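Local coordinates for protein titin (Homo sapiens, PDB 5JDD) that probably acts as a giant molecular spring in the muscle sarcomere, its I-band part containing immunoglobulin domains strung in tandem, at residues 91-105 against 164-178. Sequence-based numbering, arbitrary orientation. Where two conformers were deposited one is given.
Sequences LHITKTMKNIEVPET and CGNDQVSATLTVTPI
Glu104 lies against the end of the 164-178 segment, touching it from CB to OE1. Its CB lies 3.7 Å from Val175 CG1; CG, set between the backbone N and the carbonyl carbon (chi1 57°), packs against Ile178 CG1 at 3.6 Å; beyond it the chain runs extended, bringing OE1 to Ile178 N at 2.9 Å. That N-H meets the carboxylate on its anti side, and a water joins OE1 to Ile178 O, tying the start of the link to the next domain to this one; OE1 also has a weak hydrogen bond from Lys253 N. Just before it, 100-103 runs parallel to 167-176, with backbone hydrogen bonds alternating across the strands, from Ile100 N to Thr172 O up to Glu104 N to Thr176 O: the A'-G pairing of an I-set immunoglobulin domain, A' forming the sheet edge. On the face turned to the domain interior, Leu173 CD1 fits between Ile100 CG1 and Val102 CG2. Where the pairing stops, Asn99 OD1 takes the Thr172 N-H at 2.9 Å, with the donor tilted 33° from the plane of the Asn99 carbonyl. Met97 CE rests 3.3 Å from Val169 O and touches Val169 CG1, which meets Ile93 CD1 too. At the far end Asp167 OD2 accepts the Ile93 N-H at 2.9 Å, almost straight at 177°.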
ATOM      1  N   LEU A  91      -7.041  -5.353 -14.966  1.00 12.06           N
ATOM      2  CA  LEU A  91      -6.202  -5.153 -13.785  1.00  9.78           C
ATOM      3  C   LEU A  91      -6.894  -5.783 -12.593  1.00 14.45           C
ATOM      4  O   LEU A  91      -8.065  -5.498 -12.325  1.00 17.39           O
ATOM      5  CB  LEU A  91      -6.011  -3.671 -13.519  1.00 11.67           C
ATOM      6  CG  LEU A  91      -5.341  -2.847 -14.622  1.00 13.22           C
ATOM      7  CD1 LEU A  91      -5.248  -1.379 -14.230  1.00 16.82           C
ATOM      8  CD2 LEU A  91      -3.958  -3.386 -14.974  1.00 15.43           C
ATOM      9  N   HIS A  92      -6.184  -6.643 -11.876  1.00  9.93           N
ATOM     10  CA  HIS A  92      -6.790  -7.291 -10.719  1.00  9.72           C
ATOM     11  C   HIS A  92      -5.779  -7.632  -9.644  1.00  9.03           C
ATOM     12  O   HIS A  92      -4.569  -7.645  -9.879  1.00 10.29           O
ATOM     13  CB  HIS A  92      -7.557  -8.554 -11.149  1.00 12.06           C
ATOM     14  CG  HIS A  92      -6.703  -9.590 -11.817  1.00 10.57           C
ATOM     15  ND1 HIS A  92      -6.440  -9.579 -13.171  1.00 11.56           N
ATOM     16  CD2 HIS A  92      -6.069 -10.681 -11.322  1.00 12.09           C
ATOM     17  CE1 HIS A  92      -5.678 -10.615 -13.481  1.00 12.34           C
ATOM     18  NE2 HIS A  92      -5.440 -11.301 -12.377  1.00 13.88           N
ATOM     19  N   ILE A  93      -6.293  -7.915  -8.453  1.00  8.30           N
ATOM     20  CA  ILE A  93      -5.476  -8.260  -7.297  1.00  8.61           C
ATOM     21  C   ILE A  93      -5.066  -9.729  -7.370  1.00 10.51           C
ATOM     22  O   ILE A  93      -5.906 -10.592  -7.646  1.00 10.33           O
ATOM     23  CB  ILE A  93      -6.269  -8.034  -6.002  1.00  9.06           C
ATOM     24  CG1 ILE A  93      -6.700  -6.564  -5.867  1.00 12.50           C
ATOM     25  CG2 ILE A  93      -5.459  -8.465  -4.786  1.00  8.97           C
ATOM     26  CD1 ILE A  93      -5.546  -5.583  -5.778  1.00 14.23           C
ATOM     27  N   THR A  94      -3.782 -10.018  -7.142  1.00  8.11           N
ATOM     28  CA  THR A  94      -3.313 -11.410  -7.119  1.00  8.66           C
ATOM     29  C   THR A  94      -2.865 -11.879  -5.736  1.00 10.06           C
ATOM     30  O   THR A  94      -2.703 -13.070  -5.512  1.00 12.46           O
ATOM     31  CB  THR A  94      -2.155 -11.662  -8.089  1.00  9.19           C
ATOM     32  OG1 THR A  94      -0.997 -10.971  -7.614  1.00 12.22           O
ATOM     33  CG2 THR A  94      -2.502 -11.173  -9.502  1.00  9.66           C
ATOM     34  N   LYS A  95      -2.644 -10.951  -4.809  1.00  8.22           N
ATOM     35  CA  LYS A  95      -2.364 -11.313  -3.424  1.00  8.26           C
ATOM     36  C   LYS A  95      -3.002 -10.251  -2.539  1.00  7.96           C
ATOM     37  O   LYS A  95      -2.782  -9.058  -2.743  1.00  9.68           O
ATOM     38  CB  LYS A  95      -0.859 -11.408  -3.154  1.00 10.48           C
ATOM     39  CG  LYS A  95      -0.532 -11.895  -1.748  1.00 14.44           C
ATOM     40  CD  LYS A  95       0.978 -11.920  -1.489  1.00 24.51           C
ATOM     41  CE  LYS A  95       1.654 -13.092  -2.178  1.00 39.63           C
ATOM     42  NZ  LYS A  95       3.145 -13.042  -2.087  1.00 44.72           N
ATOM     43  N   THR A  96      -3.801 -10.679  -1.561  1.00  8.79           N
ATOM     44  CA  THR A  96      -4.528  -9.738  -0.713  1.00 11.19           C
ATOM     45  C   THR A  96      -3.719  -9.268   0.481  1.00 11.68           C
ATOM     46  O   THR A  96      -2.615  -9.747   0.757  1.00 14.05           O
ATOM     47  CB  THR A  96      -5.857 -10.329  -0.196  1.00 14.21           C
ATOM     48  OG1 THR A  96      -5.585 -11.407   0.712  1.00 14.85           O
ATOM     49  CG2 THR A  96      -6.709 -10.826  -1.350  1.00 13.88           C
ATOM     50  N   MET A  97      -4.307  -8.318   1.195  1.00 15.54           N
ATOM     51  CA  MET A  97      -3.661  -7.697   2.334  1.00 13.85           C
ATOM     52  C   MET A  97      -4.132  -8.302   3.628  1.00 16.56           C
ATOM     53  O   MET A  97      -5.250  -8.819   3.719  1.00 20.84           O
ATOM     54  CB  MET A  97      -3.961  -6.215   2.318  1.00 15.10           C
ATOM     55  CG  MET A  97      -3.629  -5.624   0.976  1.00 16.08           C
ATOM     56  SD  MET A  97      -3.428  -3.864   1.091  1.00 18.54           S
ATOM     57  CE  MET A  97      -5.150  -3.379   1.258  1.00 12.20           C
ATOM     58  N   LYS A  98      -3.264  -8.238   4.627  1.00 13.68           N
ATOM     59  CA  LYS A  98      -3.519  -8.860   5.910  1.00 15.53           C
ATOM     60  C   LYS A  98      -3.992  -7.839   6.938  1.00 14.36           C
ATOM     61  O   LYS A  98      -3.388  -6.775   7.098  1.00 14.90           O
ATOM     62  CB  LYS A  98      -2.242  -9.527   6.430  1.00 19.93           C
ATOM     63  CG  LYS A  98      -1.708 -10.643   5.541  1.00 34.35           C
ATOM     64  CD  LYS A  98      -2.728 -11.764   5.390  1.00 47.36           C
ATOM     65  CE  LYS A  98      -3.110 -12.378   6.734  1.00 54.88           C
ATOM     66  NZ  LYS A  98      -1.931 -12.918   7.472  1.00 56.62           N
ATOM     67  N   ASN A  99      -5.055  -8.178   7.660  1.00 12.96           N
ATOM     68  CA  ASN A  99      -5.407  -7.419   8.855  1.00 13.32           C
ATOM     69  C   ASN A  99      -4.272  -7.522   9.861  1.00 15.82           C
ATOM     70  O   ASN A  99      -3.724  -8.611  10.079  1.00 17.48           O
ATOM     71  CB  ASN A  99      -6.669  -7.979   9.512  1.00 12.45           C
ATOM     72  CG  ASN A  99      -7.886  -7.905   8.616  1.00 17.41           C
ATOM     73  OD1 ASN A  99      -8.001  -7.028   7.753  1.00 14.19           O
ATOM     74  ND2 ASN A  99      -8.817  -8.834   8.821  1.00 23.68           N
ATOM     75  N   ILE A 100      -3.934  -6.403  10.495  1.00 12.83           N
ATOM     76  CA  ILE A 100      -2.829  -6.377  11.448  1.00 13.37           C
ATOM     77  C   ILE A 100      -3.136  -5.612  12.729  1.00 13.16           C
ATOM     78  O   ILE A 100      -3.947  -4.684  12.723  1.00 12.82           O
ATOM     79  CB  ILE A 100      -1.576  -5.763  10.818  1.00 16.09           C
ATOM     80  CG1 ILE A 100      -1.929  -4.446  10.124  1.00 15.10           C
ATOM     81  CG2 ILE A 100      -0.934  -6.749   9.846  1.00 21.27           C
ATOM     82  CD1 ILE A 100      -0.720  -3.653   9.636  1.00 16.89           C
ATOM     83  N   GLU A 101      -2.488  -6.023  13.822  1.00 12.25           N
ATOM     84  CA  GLU A 101      -2.472  -5.287  15.078  1.00 14.17           C
ATOM     85  C   GLU A 101      -1.046  -4.824  15.309  1.00 14.87           C
ATOM     86  O   GLU A 101      -0.111  -5.628  15.215  1.00 17.96           O
ATOM     87  CB  GLU A 101      -2.873  -6.177  16.247  1.00 19.33           C
ATOM     88  CG  GLU A 101      -4.292  -6.672  16.235  1.00 27.68           C
ATOM     89  CD  GLU A 101      -4.620  -7.360  17.543  1.00 43.28           C
ATOM     90  OE1 GLU A 101      -3.677  -7.566  18.340  1.00 48.27           O
ATOM     91  OE2 GLU A 101      -5.801  -7.680  17.778  1.00 50.42           O
ATOM     92  N   VAL A 102      -0.880  -3.539  15.619  1.00 11.23           N
ATOM     93  CA  VAL A 102       0.441  -2.940  15.784  1.00 12.82           C
ATOM     94  C   VAL A 102       0.433  -2.079  17.036  1.00 11.33           C
ATOM     95  O   VAL A 102      -0.472  -1.259  17.219  1.00 12.23           O
ATOM     96  CB  VAL A 102       0.792  -2.038  14.588  1.00 11.84           C
ATOM     97  CG1 VAL A 102       2.160  -1.420  14.781  1.00 12.97           C
ATOM     98  CG2 VAL A 102       0.791  -2.836  13.299  1.00 18.12           C
ATOM     99  N   PRO A 103       1.437  -2.244  17.915  1.00 10.25           N
ATOM    100  CA  PRO A 103       1.467  -1.373  19.096  1.00 10.46           C
ATOM    101  C   PRO A 103       1.655   0.085  18.708  1.00  9.78           C
ATOM    102  O   PRO A 103       2.413   0.376  17.762  1.00  9.61           O
ATOM    103  CB  PRO A 103       2.700  -1.861  19.867  1.00 10.06           C
ATOM    104  CG  PRO A 103       2.871  -3.282  19.422  1.00 10.51           C
ATOM    105  CD  PRO A 103       2.453  -3.308  17.973  1.00 10.86           C
ATOM    106  N   GLU A 104       1.001   0.980  19.442  1.00 10.32           N
ATOM    107  CA  GLU A 104       1.184   2.406  19.205  1.00 11.12           C
ATOM    108  C   GLU A 104       2.663   2.769  19.245  1.00  8.58           C
ATOM    109  O   GLU A 104       3.449   2.169  19.994  1.00 10.82           O
ATOM    110  CB  GLU A 104       0.371   3.252  20.190  1.00 13.44           C
ATOM    111  CG  GLU A 104       0.684   2.958  21.629  1.00 12.98           C
ATOM    112  CD  GLU A 104      -0.159   3.765  22.617  1.00 18.35           C
ATOM    113  OE1 GLU A 104      -0.226   3.355  23.788  1.00 13.48           O
ATOM    114  OE2 GLU A 104      -0.733   4.817  22.243  1.00 21.56           O
ATOM    115  N   THR A 105       3.010   3.757  18.413  1.00 10.34           N
ATOM    116  CA  THR A 105       4.378   4.243  18.143  1.00 10.40           C
ATOM    117  C   THR A 105       5.182   3.395  17.151  1.00 11.05           C
ATOM    118  O   THR A 105       6.198   3.854  16.617  1.00 13.86           O
ATOM    119  CB  THR A 105       5.247   4.527  19.411  1.00 13.65           C
ATOM    120  OG1 THR A 105       5.779   3.299  19.930  1.00 11.50           O
ATOM    121  CG2 THR A 105       4.451   5.282  20.488  1.00 11.24           C
ATOM    122  N   CYS A 164      -7.197  -1.171  -7.612  1.00  9.67           N
ATOM    123  CA  CYS A 164      -6.475  -1.707  -8.756  1.00 10.19           C
ATOM    124  C   CYS A 164      -7.445  -1.850  -9.920  1.00 10.22           C
ATOM    125  O   CYS A 164      -8.191  -2.838 -10.008  1.00 12.43           O
ATOM    126  CB  CYS A 164      -5.903  -3.071  -8.367  1.00 10.87           C
ATOM    127  SG  CYS A 164      -5.068  -3.978  -9.669  1.00 14.05           S
ATOM    128  N   GLY A 165      -7.454  -0.864 -10.809  1.00 11.59           N
ATOM    129  CA  GLY A 165      -8.469  -0.813 -11.854  1.00 13.39           C
ATOM    130  C   GLY A 165      -9.863  -0.835 -11.244  1.00 13.12           C
ATOM    131  O   GLY A 165     -10.206   0.013 -10.408  1.00 15.87           O
ATOM    132  N   ASN A 166     -10.658  -1.826 -11.634  1.00 14.35           N
ATOM    133  CA  ASN A 166     -12.006  -1.978 -11.103  1.00 13.99           C
ATOM    134  C   ASN A 166     -12.090  -2.978  -9.956  1.00 16.50           C
ATOM    135  O   ASN A 166     -13.183  -3.300  -9.481  1.00 23.25           O
ATOM    136  CB  ASN A 166     -12.959  -2.354 -12.239  1.00 13.44           C
ATOM    137  CG  ASN A 166     -12.965  -1.319 -13.322  1.00 20.25           C
ATOM    138  OD1 ASN A 166     -13.033  -0.123 -13.040  1.00 22.08           O
ATOM    139  ND2 ASN A 166     -12.843  -1.758 -14.572  1.00 20.87           N
ATOM    140  N   ASP A 167     -10.923  -3.451  -9.511  1.00 14.34           N
ATOM    141  CA  ASP A 167     -10.796  -4.364  -8.377  1.00 11.50           C
ATOM    142  C   ASP A 167     -10.337  -3.510  -7.181  1.00 13.65           C
ATOM    143  O   ASP A 167      -9.776  -2.417  -7.350  1.00 16.15           O
ATOM    144  CB  ASP A 167      -9.738  -5.447  -8.688  1.00 13.94           C
ATOM    145  CG  ASP A 167      -9.972  -6.775  -7.935  1.00 21.83           C
ATOM    146  OD1 ASP A 167     -10.897  -6.849  -7.094  1.00 24.16           O
ATOM    147  OD2 ASP A 167      -9.220  -7.757  -8.192  1.00 14.12           O
ATOM    148  N   GLN A 168     -10.599  -3.978  -5.970  1.00 11.50           N
ATOM    149  CA  GLN A 168      -9.991  -3.356  -4.801  1.00 12.08           C
ATOM    150  C   GLN A 168      -9.834  -4.385  -3.700  1.00 12.04           C
ATOM    151  O   GLN A 168     -10.512  -5.409  -3.693  1.00 15.52           O
ATOM    152  CB  GLN A 168     -10.790  -2.135  -4.337  1.00 15.31           C
ATOM    153  CG  GLN A 168     -12.152  -2.429  -3.756  1.00 21.91           C
ATOM    154  CD  GLN A 168     -12.800  -1.183  -3.162  1.00 28.69           C
ATOM    155  OE1 GLN A 168     -12.932  -0.162  -3.838  1.00 30.09           O
ATOM    156  NE2 GLN A 168     -13.194  -1.259  -1.892  1.00 26.81           N
ATOM    157  N   VAL A 169      -8.907  -4.122  -2.789  1.00 11.60           N
ATOM    158  CA  VAL A 169      -8.653  -5.011  -1.665  1.00 13.21           C
ATOM    159  C   VAL A 169      -8.521  -4.162  -0.404  1.00 12.49           C
ATOM    160  O   VAL A 169      -7.946  -3.077  -0.444  1.00 12.66           O
ATOM    161  CB  VAL A 169      -7.389  -5.890  -1.910  1.00 11.88           C
ATOM    162  CG1 VAL A 169      -6.131  -5.041  -2.118  1.00 13.64           C
ATOM    163  CG2 VAL A 169      -7.200  -6.906  -0.789  1.00 12.59           C
ATOM    164  N   SER A 170      -9.077  -4.642   0.701  1.00 12.42           N
ATOM    165  CA  SER A 170      -9.020  -3.891   1.954  1.00 11.25           C
ATOM    166  C   SER A 170      -8.531  -4.756   3.110  1.00  8.98           C
ATOM    167  O   SER A 170      -8.658  -5.987   3.095  1.00 10.73           O
ATOM    168  CB  SER A 170     -10.392  -3.303   2.313  1.00 11.67           C
ATOM    169  OG  SER A 170     -10.857  -2.400   1.316  1.00 14.55           O
ATOM    170  N   ALA A 171      -7.991  -4.091   4.126  1.00  9.25           N
ATOM    171  CA  ALA A 171      -7.636  -4.749   5.376  1.00  8.71           C
ATOM    172  C   ALA A 171      -7.668  -3.717   6.481  1.00  9.48           C
ATOM    173  O   ALA A 171      -7.615  -2.514   6.215  1.00 11.18           O
ATOM    174  CB  ALA A 171      -6.250  -5.409   5.285  1.00  9.80           C
ATOM    175  N   THR A 172      -7.737  -4.175   7.724  1.00  9.79           N
ATOM    176  CA  THR A 172      -7.814  -3.259   8.854  0.50 10.20           C
ATOM    177  C   THR A 172      -6.531  -3.205   9.660  1.00  8.63           C
ATOM    178  O   THR A 172      -5.809  -4.200   9.782  1.00 11.74           O
ATOM    179  CB  THR A 172      -8.941  -3.632   9.820  0.50 11.42           C
ATOM    180  OG1 THR A 172      -8.682  -4.925  10.385  0.50 11.29           O
ATOM    181  CG2 THR A 172     -10.269  -3.635   9.094  0.50  4.12           C
ATOM    182  N   LEU A 173      -6.258  -2.027  10.199  1.00  7.77           N
ATOM    183  CA  LEU A 173      -5.199  -1.809  11.172  1.00  9.82           C
ATOM    184  C   LEU A 173      -5.860  -1.534  12.510  1.00  9.79           C
ATOM    185  O   LEU A 173      -6.761  -0.687  12.613  1.00 10.05           O
ATOM    186  CB  LEU A 173      -4.347  -0.602  10.782  1.00 10.28           C
ATOM    187  CG  LEU A 173      -3.364  -0.116  11.857  1.00 10.87           C
ATOM    188  CD1 LEU A 173      -2.342  -1.180  12.188  1.00 13.86           C
ATOM    189  CD2 LEU A 173      -2.660   1.139  11.380  1.00 12.70           C
ATOM    190  N   THR A 174      -5.430  -2.266  13.531  1.00  9.26           N
ATOM    191  CA  THR A 174      -5.805  -1.984  14.902  1.00 10.17           C
ATOM    192  C   THR A 174      -4.548  -1.604  15.677  1.00 11.04           C
ATOM    193  O   THR A 174      -3.651  -2.420  15.832  1.00 12.15           O
ATOM    194  CB  THR A 174      -6.449  -3.214  15.553  1.00 11.56           C
ATOM    195  OG1 THR A 174      -7.566  -3.649  14.757  1.00 16.57           O
ATOM    196  CG2 THR A 174      -6.910  -2.893  16.962  1.00 14.24           C
ATOM    197  N   VAL A 175      -4.472  -0.359  16.127  1.00  9.58           N
ATOM    198  CA  VAL A 175      -3.326   0.115  16.897  1.00 10.58           C
ATOM    199  C   VAL A 175      -3.573  -0.145  18.383  1.00 10.96           C
ATOM    200  O   VAL A 175      -4.550   0.342  18.954  1.00 16.40           O
ATOM    201  CB  VAL A 175      -3.068   1.599  16.633  1.00 10.42           C
ATOM    202  CG1 VAL A 175      -1.853   2.081  17.428  1.00 11.77           C
ATOM    203  CG2 VAL A 175      -2.837   1.816  15.150  1.00 13.28           C
ATOM    204  N   THR A 176      -2.695  -0.932  18.992  1.00  8.83           N
ATOM    205  CA  THR A 176      -2.916  -1.435  20.344  1.00 10.79           C
ATOM    206  C   THR A 176      -2.158  -0.631  21.396  1.00  9.71           C
ATOM    207  O   THR A 176      -1.097  -0.059  21.119  1.00 10.14           O
ATOM    208  CB  THR A 176      -2.545  -2.927  20.433  1.00  9.82           C
ATOM    209  OG1 THR A 176      -1.208  -3.106  19.967  1.00 12.83           O
ATOM    210  CG2 THR A 176      -3.495  -3.766  19.581  1.00 13.24           C
ATOM    211  N   PRO A 177      -2.699  -0.566  22.615  1.00  8.83           N
ATOM    212  CA  PRO A 177      -2.136   0.327  23.632  1.00  8.79           C
ATOM    213  C   PRO A 177      -0.894  -0.229  24.310  1.00  8.02           C
ATOM    214  O   PRO A 177      -0.854  -1.416  24.651  1.00 10.13           O
ATOM    215  CB  PRO A 177      -3.274   0.453  24.652  1.00 10.09           C
ATOM    216  CG  PRO A 177      -4.031  -0.831  24.514  1.00  8.05           C
ATOM    217  CD  PRO A 177      -3.985  -1.153  23.040  1.00  9.66           C
ATOM    218  N   ILE A 178       0.120   0.612  24.496  1.00  8.01           N
ATOM    219  CA  ILE A 178       1.243   0.214  25.330  1.00  8.72           C
ATOM    220  C   ILE A 178       0.771   0.061  26.769  1.00 10.01           C
ATOM    221  O   ILE A 178      -0.026   0.860  27.267  1.00 11.32           O
ATOM    222  CB  ILE A 178       2.390   1.229  25.245  1.00  7.51           C
ATOM    223  CG1 ILE A 178       2.976   1.201  23.832  1.00  8.73           C
ATOM    224  CG2 ILE A 178       3.483   0.923  26.303  1.00  9.77           C
ATOM    225  CD1 ILE A 178       3.788   2.413  23.493  1.00 10.29           C
TER
HETATM  226  O   HOH W   1      -9.985  -3.947 -13.302  1.00 17.12           O
HETATM  227  O   HOH W   2      -8.588 -10.657  -8.321  1.00 15.05           O
HETATM  228  O   HOH W   3      -7.320  -8.240   2.161  1.00 18.01           O
HETATM  229  O   HOH W   4      -8.862  -7.996   5.206  1.00 28.37           O
HETATM  230  O   HOH W   5      -6.830  -5.218  12.516  1.00 14.52           O
HETATM  231  O   HOH W   6      -1.385   3.080  26.152  1.00 12.32           O